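Local coordinates for protein AP endonuclease, family 2 (Brucella melitensis biovar Abortus, PDB 3NGF) that probably interconverts hydroxypyruvate and its aldehyde isomer, as a manganese-binding TIM-barrel enzyme of the hyi family related to AP endonucleases, at residues P151-N156 with L186-I191; A14-M19 with V40-P45; A112-T117 with G159-H164; F67-G72 with D93-A98. One frame throughout, in Å; residues are numbered along the deposited sequence. Where two conformers were deposited one is given.

From the N terminus, interaction 2 comes first: it pairs the ends of barrel strands 11-15 and 39-41 and closes the loop that carries helix 25-34. Interaction 4 follows in series, folding the exit of strand 63-68 back against helix 88-104; L43 O meets N68 N, so these two contacts share a border in the sheet. Interactions 3 and 1 cross, their segments alternating along the chain. The former joins the loops after strands 109-111 and 146-149, the latter sets the start of that second loop against helix 186-192. They meet where L152 N approaches I162 O. Together they tie strand exits, loops and helices at one end of the parallel eight-stranded barrel.

Interaction 1. Residues P151-N156 with L186-I191; sequences PLNTRN and LYHAQI
H188 turns its imidazole from helix 186-192 onto the chain at L152: L152 CA sits over the centre of one ring face, 3.8 Å from the centroid, and the CD2 methyl of L152 lies 3.4 Å from H188 NE2. At the ring edge, N153 ND2 donates to H188 ND1 over 2.9 Å (154° at the hydrogen), nearly in the ring plane, which fixes the rotation of the imidazole. With CG between its backbone N and carbonyl carbon (chi1 79°), N153 can do this while its OD1 turns back to accept the backbone N-H groups of R155 and N156, an Asx turn. N153 ND2 also donates to N156 OD1, 3.0 Å away, so asparagine suits the place by serving both sides at once. N156 OD1 also takes the Y187 hydroxyl, 2.7 Å from OH, on a lone pair in the carbonyl plane. I191 supplies the apolar filling: its CG2 lies 3.8 Å from N153 CB and covers one face of the R155 guanidinium, while a water links R155 NH1 to Y187 OH. The H188 side chain touches the manganese ligand E150 and comes within about 4 Å of the ion, consistent with second-shell packing at the C-terminal strand ends of a TIM barrel.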
loop_
_atom_site.group_PDB
_atom_site.type_symbol
_atom_site.label_atom_id
_atom_site.label_comp_id
_atom_site.label_asym_id
_atom_site.label_seq_id
_atom_site.Cartn_x
_atom_site.Cartn_y
_atom_site.Cartn_z
ATOM N N PRO A 151 -1.864 3.706 -7.610
ATOM C CA PRO A 151 -2.036 3.234 -9.003
ATOM C C PRO A 151 -1.719 1.745 -9.110
ATOM O O PRO A 151 -0.715 1.282 -8.565
ATOM C CB PRO A 151 -1.018 4.076 -9.783
ATOM C CG PRO A 151 -0.812 5.289 -8.937
ATOM C CD PRO A 151 -0.914 4.821 -7.526
ATOM N N LEU A 152 -2.570 1.015 -9.828
ATOM C CA LEU A 152 -2.374 -0.407 -10.057
ATOM C C LEU A 152 -1.924 -0.608 -11.518
ATOM O O LEU A 152 -1.273 0.288 -12.093
ATOM C CB LEU A 152 -3.621 -1.173 -9.641
ATOM C CG LEU A 152 -4.040 -0.947 -8.168
ATOM C CD1 LEU A 152 -5.259 -1.790 -7.823
ATOM C CD2 LEU A 152 -2.872 -1.228 -7.174
ATOM N N ASN A 153 -2.134 -1.779 -12.090
ATOM C CA ASN A 153 -1.863 -1.965 -13.508
ATOM C C ASN A 153 -3.039 -2.695 -14.144
ATOM O O ASN A 153 -3.803 -3.370 -13.450
ATOM C CB ASN A 153 -0.526 -2.689 -13.713
ATOM C CG ASN A 153 -0.623 -4.181 -13.486
ATOM O OD1 ASN A 153 -1.147 -4.927 -14.336
ATOM N ND2 ASN A 153 -0.087 -4.646 -12.355
ATOM N N THR A 154 -3.159 -2.578 -15.466
ATOM C CA THR A 154 -4.340 -3.037 -16.197
ATOM C C THR A 154 -4.299 -4.530 -16.551
ATOM O O THR A 154 -5.284 -5.099 -17.038
ATOM C CB THR A 154 -4.516 -2.214 -17.495
ATOM O OG1 THR A 154 -3.305 -2.249 -18.248
ATOM C CG2 THR A 154 -4.833 -0.765 -17.176
ATOM N N ARG A 155 -3.159 -5.171 -16.313
ATOM C CA ARG A 155 -3.062 -6.593 -16.491
ATOM C C ARG A 155 -3.583 -7.309 -15.270
ATOM O O ARG A 155 -4.399 -8.236 -15.371
ATOM C CB ARG A 155 -1.614 -6.997 -16.767
ATOM C CG ARG A 155 -1.430 -8.486 -16.898
ATOM C CD ARG A 155 -0.164 -8.852 -17.666
ATOM N NE ARG A 155 1.066 -8.392 -17.037
ATOM C CZ ARG A 155 1.971 -7.557 -17.576
ATOM N NH1 ARG A 155 3.070 -7.252 -16.894
ATOM N NH2 ARG A 155 1.814 -7.035 -18.792
ATOM N N ASN A 156 -3.127 -6.882 -14.098
ATOM C CA ASN A 156 -3.594 -7.483 -12.845
ATOM C C ASN A 156 -4.944 -6.967 -12.356
ATOM O O ASN A 156 -5.652 -7.715 -11.705
ATOM C CB ASN A 156 -2.557 -7.309 -11.731
ATOM C CG ASN A 156 -1.314 -8.155 -11.957
ATOM O OD1 ASN A 156 -0.205 -7.654 -11.905
ATOM N ND2 ASN A 156 -1.508 -9.447 -12.260
ATOM N N LEU A 186 6.384 -0.161 -7.171
ATOM C CA LEU A 186 7.276 -0.071 -8.333
ATOM C C LEU A 186 6.991 -1.179 -9.334
ATOM O O LEU A 186 7.316 -1.082 -10.537
ATOM C CB LEU A 186 8.742 -0.060 -7.883
ATOM C CG LEU A 186 9.165 1.210 -7.160
ATOM C CD1 LEU A 186 10.549 1.032 -6.552
ATOM C CD2 LEU A 186 9.117 2.438 -8.107
ATOM N N TYR A 187 6.387 -2.253 -8.846
ATOM C CA TYR A 187 5.904 -3.316 -9.732
ATOM C C TYR A 187 4.839 -2.727 -10.702
ATOM O O TYR A 187 4.926 -2.892 -11.940
ATOM C CB TYR A 187 5.349 -4.480 -8.871
ATOM C CG TYR A 187 4.577 -5.529 -9.630
ATOM C CD1 TYR A 187 5.221 -6.572 -10.275
ATOM C CD2 TYR A 187 3.191 -5.487 -9.685
ATOM C CE1 TYR A 187 4.503 -7.537 -11.000
ATOM C CE2 TYR A 187 2.470 -6.449 -10.370
ATOM C CZ TYR A 187 3.120 -7.450 -11.043
ATOM O OH TYR A 187 2.369 -8.388 -11.724
ATOM N N HIS A 188 3.856 -2.034 -10.145
ATOM C CA HIS A 188 2.822 -1.428 -10.981
ATOM C C HIS A 188 3.395 -0.299 -11.862
ATOM O O HIS A 188 3.005 -0.158 -13.004
ATOM C CB HIS A 188 1.684 -0.897 -10.102
ATOM C CG HIS A 188 0.928 -1.959 -9.357
ATOM N ND1 HIS A 188 0.439 -3.099 -9.960
ATOM C CD2 HIS A 188 0.500 -2.000 -8.075
ATOM C CE1 HIS A 188 -0.234 -3.806 -9.065
ATOM N NE2 HIS A 188 -0.186 -3.171 -7.907
ATOM N N ALA A 189 4.310 0.502 -11.310
ATOM C CA ALA A 189 4.892 1.651 -12.013
ATOM C C ALA A 189 5.714 1.161 -13.200
ATOM O O ALA A 189 5.669 1.756 -14.277
ATOM C CB ALA A 189 5.769 2.460 -11.084
ATOM N N GLN A 190 6.444 0.064 -13.012
ATOM C CA GLN A 190 7.236 -0.484 -14.129
ATOM C C GLN A 190 6.388 -1.059 -15.278
ATOM O O GLN A 190 6.776 -0.957 -16.456
ATOM C CB GLN A 190 8.227 -1.518 -13.581
ATOM C CG GLN A 190 9.077 -2.258 -14.610
ATOM C CD GLN A 190 9.839 -1.337 -15.547
ATOM O OE1 GLN A 190 10.003 -0.133 -15.289
ATOM N NE2 GLN A 190 10.317 -1.905 -16.658
ATOM N N ILE A 191 5.264 -1.690 -14.940
ATOM C CA ILE A 191 4.357 -2.289 -15.909
ATOM C C ILE A 191 3.626 -1.209 -16.722
ATOM O O ILE A 191 3.489 -1.348 -17.940
ATOM C CB ILE A 191 3.365 -3.292 -15.237
ATOM C CG1 ILE A 191 4.132 -4.511 -14.733
ATOM C CG2 ILE A 191 2.244 -3.733 -16.165
ATOM C CD1 ILE A 191 3.352 -5.390 -13.761
HETATM O O HOH W 1 3.179 -8.875 -14.385
#

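Interaction 2. Residues A14-M19 with V40-P45; sequences ANLSTM and VEFLFP. With GOL (glycerol), chain D.
L16 and V40 form the apolar centre, with L16 CD2 3.9 Å from V40 CG1 as the two branched side chains cross. A14 lies on the same face of the sheet as V40; A14 and L16 pack on helix 25-34, where small and branched aliphatic residues fit between strands and helix. Farther along, L16 CB reaches the edge of the F42 ring. The backbones run parallel, E41 N giving its hydrogen to A14 O and E41 O receiving L16 N at 2.8 Å. N15 and E41 occupy the other face. N15 ND2 meets E41 OE2 at 2.9 Å on the anti side of the carboxylate, the amide and carboxylate planes almost perpendicular (86°). That carboxylate is also held by H209 and by the manganese ligand Q211, which makes E41 a second-shell residue. N15 OD1, meanwhile, accepts S17 N and T18 N from opposite faces of its plane, an Asx turn that ends the strand. At the polar edge S17 OG accepts L43 N over 2.9 Å, nearly straight at 169°, and is hydrogen-bonded to O2 of a glycerol probably from the crystallisation liquor. Strand, helix 25-34 and strand make a beta-alpha-beta unit, the repeating element of the TIM barrel.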
loop_
_atom_site.group_PDB
_atom_site.type_symbol
_atom_site.label_atom_id
_atom_site.label_comp_id
_atom_site.label_asym_id
_atom_site.label_seq_id
_atom_site.Cartn_x
_atom_site.Cartn_y
_atom_site.Cartn_z
ATOM N N ALA A 14 7.530 -6.516 5.849
ATOM C CA ALA A 14 6.990 -7.745 5.277
ATOM C C ALA A 14 5.495 -7.555 5.017
ATOM O O ALA A 14 4.784 -7.001 5.863
ATOM C CB ALA A 14 7.220 -8.937 6.227
ATOM N N ASN A 15 5.028 -7.939 3.839
ATOM C CA ASN A 15 3.585 -7.983 3.580
ATOM C C ASN A 15 3.009 -9.352 4.003
ATOM O O ASN A 15 3.278 -10.383 3.372
ATOM C CB ASN A 15 3.263 -7.651 2.112
ATOM C CG ASN A 15 1.785 -7.502 1.871
ATOM O OD1 ASN A 15 1.031 -8.438 2.116
ATOM N ND2 ASN A 15 1.348 -6.313 1.404
ATOM N N LEU A 16 2.225 -9.362 5.079
ATOM C CA LEU A 16 1.710 -10.607 5.660
ATOM C C LEU A 16 0.497 -11.178 4.919
ATOM O O LEU A 16 0.030 -12.252 5.278
ATOM C CB LEU A 16 1.390 -10.415 7.148
ATOM C CG LEU A 16 2.500 -9.809 8.004
ATOM C CD1 LEU A 16 2.097 -9.863 9.494
ATOM C CD2 LEU A 16 3.892 -10.520 7.829
ATOM N N SER A 17 -0.024 -10.472 3.909
ATOM C CA SER A 17 -1.064 -11.007 3.051
ATOM C C SER A 17 -0.415 -11.883 1.974
ATOM O O SER A 17 -0.971 -12.923 1.616
ATOM C CB SER A 17 -1.901 -9.883 2.395
ATOM O OG SER A 17 -2.633 -9.132 3.382
ATOM N N THR A 18 0.751 -11.471 1.475
ATOM C CA THR A 18 1.422 -12.213 0.370
ATOM C C THR A 18 2.601 -13.096 0.812
ATOM O O THR A 18 2.922 -14.092 0.133
ATOM C CB THR A 18 1.887 -11.268 -0.754
ATOM O OG1 THR A 18 2.954 -10.425 -0.304
ATOM C CG2 THR A 18 0.698 -10.421 -1.325
ATOM N N MET A 19 3.248 -12.730 1.917
ATOM C CA MET A 19 4.392 -13.493 2.459
ATOM C C MET A 19 3.991 -14.317 3.652
ATOM O O MET A 19 3.001 -14.021 4.318
ATOM C CB MET A 19 5.549 -12.577 2.867
ATOM C CG MET A 19 6.111 -11.714 1.739
ATOM S SD MET A 19 7.343 -10.527 2.239
ATOM C CE MET A 19 8.626 -11.616 2.912
ATOM N N VAL A 40 5.570 -4.414 9.376
ATOM C CA VAL A 40 4.710 -5.244 8.551
ATOM C C VAL A 40 3.594 -4.404 7.907
ATOM O O VAL A 40 3.248 -3.317 8.389
ATOM C CB VAL A 40 4.076 -6.414 9.330
ATOM C CG1 VAL A 40 5.154 -7.386 9.832
ATOM C CG2 VAL A 40 3.226 -5.902 10.495
ATOM N N GLU A 41 3.044 -4.946 6.839
ATOM C CA GLU A 41 1.845 -4.408 6.183
ATOM C C GLU A 41 0.964 -5.581 5.809
ATOM O O GLU A 41 1.436 -6.724 5.754
ATOM C CB GLU A 41 2.208 -3.595 4.949
ATOM C CG GLU A 41 2.882 -4.387 3.817
ATOM C CD GLU A 41 3.211 -3.531 2.610
ATOM O OE1 GLU A 41 3.458 -2.313 2.778
ATOM O OE2 GLU A 41 3.229 -4.093 1.479
ATOM N N PHE A 42 -0.296 -5.302 5.482
ATOM C CA PHE A 42 -1.186 -6.315 4.930
ATOM C C PHE A 42 -2.392 -5.591 4.365
ATOM O O PHE A 42 -2.497 -4.383 4.545
ATOM C CB PHE A 42 -1.599 -7.407 5.961
ATOM C CG PHE A 42 -1.920 -6.870 7.326
ATOM C CD1 PHE A 42 -3.087 -6.150 7.539
ATOM C CD2 PHE A 42 -1.055 -7.064 8.381
ATOM C CE1 PHE A 42 -3.388 -5.630 8.815
ATOM C CE2 PHE A 42 -1.358 -6.558 9.649
ATOM C CZ PHE A 42 -2.497 -5.862 9.868
ATOM N N LEU A 43 -3.283 -6.279 3.658
ATOM C CA LEU A 43 -4.405 -5.579 3.038
ATOM C C LEU A 43 -5.495 -5.244 4.050
ATOM O O LEU A 43 -5.760 -4.062 4.325
ATOM C CB LEU A 43 -4.958 -6.392 1.865
ATOM C CG LEU A 43 -4.086 -6.225 0.624
ATOM C CD1 LEU A 43 -2.824 -7.001 0.755
ATOM C CD2 LEU A 43 -4.843 -6.601 -0.662
ATOM N N PHE A 44 -6.094 -6.275 4.643
ATOM C CA PHE A 44 -7.303 -6.091 5.455
ATOM C C PHE A 44 -7.241 -6.774 6.809
ATOM O O PHE A 44 -7.110 -7.993 6.879
ATOM C CB PHE A 44 -8.552 -6.573 4.689
ATOM C CG PHE A 44 -8.625 -6.089 3.261
ATOM C CD1 PHE A 44 -8.839 -4.748 2.965
ATOM C CD2 PHE A 44 -8.487 -6.978 2.201
ATOM C CE1 PHE A 44 -8.919 -4.298 1.646
ATOM C CE2 PHE A 44 -8.550 -6.526 0.889
ATOM C CZ PHE A 44 -8.772 -5.188 0.611
ATOM N N PRO A 45 -7.356 -5.999 7.895
ATOM C CA PRO A 45 -7.397 -6.591 9.237
ATOM C C PRO A 45 -8.806 -6.913 9.751
ATOM O O PRO A 45 -8.950 -7.400 10.881
ATOM C CB PRO A 45 -6.812 -5.485 10.091
ATOM C CG PRO A 45 -7.277 -4.249 9.416
ATOM C CD PRO A 45 -7.267 -4.532 7.948
HETATM C C1 GOL D . -5.903 -9.674 4.991
HETATM O O1 GOL D . -5.838 -9.260 3.646
HETATM C C2 GOL D . -4.906 -10.748 5.376
HETATM O O2 GOL D . -4.374 -11.362 4.221
HETATM C C3 GOL D . -5.591 -11.751 6.317
HETATM O O3 GOL D . -6.242 -12.751 5.575
#

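Interaction 3. Residues A112-T117 with G159-H164; sequences AMSGIT and GYFIVH
Y160 reaches across to the main chain of the other loop, Y160 OH accepting from S114 N at 2.9 Å along an almost straight bond (174°). With CG anti to the backbone N (chi1 -161°), the long phenol passes alongside G115 and arrives at the backbone between M113 and S114; tyrosine suits the place because its hydroxyl gives the S114 N-H an acceptor. Two backbone bonds complete the set. F161 N donates to G115 O over 3.1 Å, and T117 N to G159 O over 3.0 Å, each donor lying nearly along the C=O axis, so that I116 and Y160 form a single bridge between chains that have no regular strand here. G159 O is approached a second time by I116 CA, 3.4 Å away, as a CA-H...O contact. The carbonyl of F161 is taken up by R122, leaving both polar groups of its backbone provided for. Both glycines have positive phi (107° at G115), but they suit their places for different reasons. At G115 a CB would point away from the other loop and jam against the carbonyl O of S114; at G159 it would crowd I116 CG2. Around the polar core, T117 OG1 stands at the edge of the F161 ring and 3.2 Å from F161 CA, while S114 OG lies 3.5 Å from F161 CD2. M113 CE and I116 CD1 give the Y160 ring apolar neighbours. Three N-H groups thus each find an oxygen, and the bonds between the loops are made by uncharged groups.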
loop_
_atom_site.group_PDB
_atom_site.type_symbol
_atom_site.label_atom_id
_atom_site.label_comp_id
_atom_site.label_asym_id
_atom_site.label_seq_id
_atom_site.Cartn_x
_atom_site.Cartn_y
_atom_site.Cartn_z
ATOM N N ALA A 112 -6.732 4.010 0.651
ATOM C CA ALA A 112 -8.147 3.999 0.265
ATOM C C ALA A 112 -8.280 3.557 -1.188
ATOM O O ALA A 112 -7.881 4.294 -2.093
ATOM C CB ALA A 112 -8.742 5.384 0.457
ATOM N N MET A 113 -8.845 2.375 -1.401
ATOM C CA MET A 113 -9.041 1.824 -2.742
ATOM C C MET A 113 -10.175 2.550 -3.485
ATOM O O MET A 113 -11.148 3.020 -2.877
ATOM C CB MET A 113 -9.322 0.321 -2.657
ATOM C CG MET A 113 -8.163 -0.493 -2.021
ATOM S SD MET A 113 -8.408 -2.247 -2.317
ATOM C CE MET A 113 -7.995 -2.400 -4.038
ATOM N N SER A 114 -10.043 2.632 -4.802
ATOM C CA SER A 114 -10.925 3.469 -5.619
ATOM C C SER A 114 -12.070 2.739 -6.320
ATOM O O SER A 114 -13.117 3.338 -6.584
ATOM C CB SER A 114 -10.116 4.274 -6.656
ATOM O OG SER A 114 -9.461 5.384 -6.055
ATOM N N GLY A 115 -11.860 1.472 -6.673
ATOM C CA GLY A 115 -12.894 0.671 -7.320
ATOM C C GLY A 115 -12.602 0.454 -8.790
ATOM O O GLY A 115 -11.764 1.146 -9.386
ATOM N N ILE A 116 -13.313 -0.516 -9.359
ATOM C CA ILE A 116 -13.392 -0.727 -10.799
ATOM C C ILE A 116 -14.423 0.274 -11.348
ATOM O O ILE A 116 -15.627 0.165 -11.028
ATOM C CB ILE A 116 -13.858 -2.172 -11.133
ATOM C CG1 ILE A 116 -12.947 -3.224 -10.496
ATOM C CG2 ILE A 116 -13.979 -2.392 -12.650
ATOM C CD1 ILE A 116 -11.508 -3.098 -10.877
ATOM N N THR A 117 -13.955 1.214 -12.171
ATOM C CA THR A 117 -14.776 2.314 -12.699
ATOM C C THR A 117 -14.998 2.273 -14.221
ATOM O O THR A 117 -15.596 3.198 -14.790
ATOM C CB THR A 117 -14.148 3.655 -12.330
ATOM O OG1 THR A 117 -12.796 3.705 -12.815
ATOM C CG2 THR A 117 -14.179 3.834 -10.809
ATOM N N GLY A 159 -9.713 -2.411 -15.573
ATOM C CA GLY A 159 -10.861 -1.559 -15.271
ATOM C C GLY A 159 -10.727 -0.755 -13.993
ATOM O O GLY A 159 -11.623 0.019 -13.658
ATOM N N TYR A 160 -9.604 -0.905 -13.293
ATOM C CA TYR A 160 -9.349 -0.105 -12.096
ATOM C C TYR A 160 -9.265 1.394 -12.416
ATOM O O TYR A 160 -8.759 1.804 -13.475
ATOM C CB TYR A 160 -8.070 -0.564 -11.368
ATOM C CG TYR A 160 -8.009 -0.109 -9.952
ATOM C CD1 TYR A 160 -8.888 -0.611 -9.001
ATOM C CD2 TYR A 160 -7.056 0.834 -9.536
ATOM C CE1 TYR A 160 -8.835 -0.170 -7.666
ATOM C CE2 TYR A 160 -7.013 1.283 -8.211
ATOM C CZ TYR A 160 -7.893 0.774 -7.286
ATOM O OH TYR A 160 -7.854 1.224 -5.969
ATOM N N PHE A 161 -9.757 2.192 -11.483
ATOM C CA PHE A 161 -9.840 3.652 -11.621
ATOM C C PHE A 161 -8.526 4.331 -11.979
ATOM O O PHE A 161 -8.521 5.186 -12.845
ATOM C CB PHE A 161 -10.360 4.254 -10.321
ATOM C CG PHE A 161 -10.376 5.754 -10.304
ATOM C CD1 PHE A 161 -11.216 6.478 -11.169
ATOM C CD2 PHE A 161 -9.579 6.441 -9.398
ATOM C CE1 PHE A 161 -11.229 7.871 -11.130
ATOM C CE2 PHE A 161 -9.588 7.828 -9.349
ATOM C CZ PHE A 161 -10.417 8.548 -10.209
ATOM N N ILE A 162 -7.435 3.962 -11.301
ATOM C CA ILE A 162 -6.176 4.703 -11.412
ATOM C C ILE A 162 -5.002 3.738 -11.606
ATOM O O ILE A 162 -4.771 2.827 -10.795
ATOM C CB ILE A 162 -5.960 5.664 -10.188
ATOM C CG1 ILE A 162 -4.636 6.430 -10.289
ATOM C CG2 ILE A 162 -6.055 4.906 -8.875
ATOM C CD1 ILE A 162 -4.543 7.321 -11.462
ATOM N N VAL A 163 -4.319 3.895 -12.739
ATOM C CA VAL A 163 -3.232 2.978 -13.130
ATOM C C VAL A 163 -1.970 3.710 -13.628
ATOM O O VAL A 163 -1.048 3.071 -14.176
ATOM C CB VAL A 163 -3.741 1.943 -14.188
ATOM C CG1 VAL A 163 -4.873 1.099 -13.613
ATOM C CG2 VAL A 163 -4.220 2.615 -15.469
ATOM N N HIS A 164 -1.911 5.040 -13.470
ATOM C CA HIS A 164 -0.722 5.815 -13.864
ATOM C C HIS A 164 -0.259 6.732 -12.745
ATOM O O HIS A 164 -1.086 7.398 -12.077
ATOM C CB HIS A 164 -0.968 6.609 -15.148
ATOM C CG HIS A 164 -1.137 5.748 -16.357
ATOM N ND1 HIS A 164 -0.067 5.158 -16.993
ATOM C CD2 HIS A 164 -2.239 5.380 -17.046
ATOM C CE1 HIS A 164 -0.506 4.443 -18.014
ATOM N NE2 HIS A 164 -1.820 4.561 -18.069
#

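Interaction 4. Residues F67-G72 with D93-A98; sequences FNMPPG and DNVDIA
M69 and A98 bring their CA atoms to 5.3 Å where the chain leaving strand 63-68 passes helix 88-104, and no hydrogen bond joins the two backbones directly. P70 has the largest share of the contact. Its ring slides past the N94 side chain in the opposite direction, P70 CB lying 3.6 Å from N94 CG, while P70 CD rests 3.5 Å from N94 O. That carbonyl already accepts A98 N within the helix, and the proline ring offers it an apolar CH2 surface. I97 CG2 adds a methyl beside P70 CG. Deeper in, M69 runs extended beyond CG (chi2 -171°), so that its CG packs on the A98 methyl, with M69 CG 3.8 Å from A98 CB, and its sulfur reaches V95, M69 SD being 4.0 Å from V95 CG2. Alanine leaves room for the methionine and proline to settle close to the helix, and the flexible thioether adapts to the shape of the valine. F67 turns the edge of its ring to the helix, CZ 3.9 Å from A98 O, with that oxygen near the ring plane. At the outer side a water donates to P70 O at 2.7 Å and weakly accepts N94 ND2. Apolar fit therefore does most of the joining of strand exit to helix, while the polar link runs indirectly through a single water and involves no charged group.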
loop_
_atom_site.group_PDB
_atom_site.type_symbol
_atom_site.label_atom_id
_atom_site.label_comp_id
_atom_site.label_asym_id
_atom_site.label_seq_id
_atom_site.Cartn_x
_atom_site.Cartn_y
_atom_site.Cartn_z
ATOM N N PHE A 67 -2.147 -0.433 6.004
ATOM C CA PHE A 67 -3.187 -1.361 5.565
ATOM C C PHE A 67 -4.272 -0.594 4.800
ATOM O O PHE A 67 -4.187 0.638 4.628
ATOM C CB PHE A 67 -3.756 -2.231 6.697
ATOM C CG PHE A 67 -4.395 -1.451 7.827
ATOM C CD1 PHE A 67 -5.768 -1.162 7.789
ATOM C CD2 PHE A 67 -3.629 -0.992 8.891
ATOM C CE1 PHE A 67 -6.384 -0.440 8.833
ATOM C CE2 PHE A 67 -4.206 -0.301 9.928
ATOM C CZ PHE A 67 -5.581 -0.018 9.907
ATOM N N ASN A 68 -5.210 -1.335 4.234
ATOM C CA ASN A 68 -6.242 -0.723 3.386
ATOM C C ASN A 68 -7.521 -0.481 4.146
ATOM O O ASN A 68 -7.889 -1.245 5.045
ATOM C CB ASN A 68 -6.584 -1.616 2.199
ATOM C CG ASN A 68 -5.430 -1.871 1.284
ATOM O OD1 ASN A 68 -4.327 -1.395 1.499
ATOM N ND2 ASN A 68 -5.688 -2.654 0.218
ATOM N N MET A 69 -8.249 0.553 3.737
ATOM C CA MET A 69 -9.621 0.730 4.190
ATOM C C MET A 69 -10.519 -0.404 3.636
ATOM O O MET A 69 -10.153 -1.065 2.659
ATOM C CB MET A 69 -10.132 2.103 3.749
ATOM C CG MET A 69 -9.279 3.268 4.242
ATOM S SD MET A 69 -10.074 4.827 3.908
ATOM C CE MET A 69 -9.033 5.971 4.839
ATOM N N PRO A 70 -11.695 -0.630 4.244
ATOM C CA PRO A 70 -12.572 -1.704 3.746
ATOM C C PRO A 70 -12.842 -1.529 2.238
ATOM O O PRO A 70 -13.071 -0.399 1.773
ATOM C CB PRO A 70 -13.841 -1.530 4.575
ATOM C CG PRO A 70 -13.393 -0.880 5.833
ATOM C CD PRO A 70 -12.222 -0.010 5.473
ATOM N N PRO A 71 -12.802 -2.622 1.473
ATOM C CA PRO A 71 -12.906 -2.538 0.009
ATOM C C PRO A 71 -14.314 -2.693 -0.592
ATOM O O PRO A 71 -14.474 -2.587 -1.813
ATOM C CB PRO A 71 -12.068 -3.723 -0.415
ATOM C CG PRO A 71 -12.373 -4.730 0.601
ATOM C CD PRO A 71 -12.501 -3.995 1.900
ATOM N N GLY A 72 -15.309 -2.939 0.253
ATOM C CA GLY A 72 -16.638 -3.373 -0.210
ATOM C C GLY A 72 -16.706 -4.893 -0.260
ATOM O O GLY A 72 -16.036 -5.563 0.512
ATOM N N ASP A 93 -18.517 5.762 6.242
ATOM C CA ASP A 93 -18.648 4.808 7.332
ATOM C C ASP A 93 -17.426 3.882 7.413
ATOM O O ASP A 93 -16.972 3.534 8.496
ATOM C CB ASP A 93 -19.931 3.993 7.195
ATOM C CG ASP A 93 -21.169 4.827 7.376
ATOM O OD1 ASP A 93 -21.087 5.951 7.931
ATOM O OD2 ASP A 93 -22.233 4.336 6.972
ATOM N N ASN A 94 -16.872 3.523 6.263
ATOM C CA ASN A 94 -15.670 2.663 6.214
ATOM C C ASN A 94 -14.418 3.377 6.717
ATOM O O ASN A 94 -13.476 2.749 7.241
ATOM C CB ASN A 94 -15.480 2.144 4.788
ATOM C CG ASN A 94 -16.449 1.006 4.437
ATOM O OD1 ASN A 94 -17.043 0.379 5.316
ATOM N ND2 ASN A 94 -16.557 0.698 3.138
ATOM N N VAL A 95 -14.388 4.699 6.610
ATOM C CA VAL A 95 -13.294 5.457 7.192
ATOM C C VAL A 95 -13.251 5.321 8.709
ATOM O O VAL A 95 -12.164 5.199 9.278
ATOM C CB VAL A 95 -13.330 6.949 6.787
ATOM C CG1 VAL A 95 -12.225 7.771 7.557
ATOM C CG2 VAL A 95 -13.140 7.065 5.299
ATOM N N ASP A 96 -14.422 5.350 9.348
ATOM C CA ASP A 96 -14.529 5.168 10.800
ATOM C C ASP A 96 -13.937 3.832 11.234
ATOM O O ASP A 96 -13.194 3.759 12.218
ATOM C CB ASP A 96 -15.992 5.247 11.260
ATOM C CG ASP A 96 -16.571 6.649 11.151
ATOM O OD1 ASP A 96 -15.828 7.619 11.367
ATOM O OD2 ASP A 96 -17.780 6.786 10.852
ATOM N N ILE A 97 -14.279 2.788 10.486
ATOM C CA ILE A 97 -13.842 1.438 10.754
ATOM C C ILE A 97 -12.327 1.349 10.591
ATOM O O ILE A 97 -11.636 0.848 11.477
ATOM C CB ILE A 97 -14.528 0.427 9.798
ATOM C CG1 ILE A 97 -16.040 0.348 10.073
ATOM C CG2 ILE A 97 -13.919 -0.976 9.964
ATOM C CD1 ILE A 97 -16.784 -0.580 9.102
ATOM N N ALA A 98 -11.815 1.877 9.473
ATOM C CA ALA A 98 -10.355 1.939 9.251
ATOM C C ALA A 98 -9.602 2.715 10.356
ATOM O O ALA A 98 -8.552 2.268 10.814
ATOM C CB ALA A 98 -10.062 2.545 7.876
HETATM O O HOH W 2 -13.979 2.098 1.623
#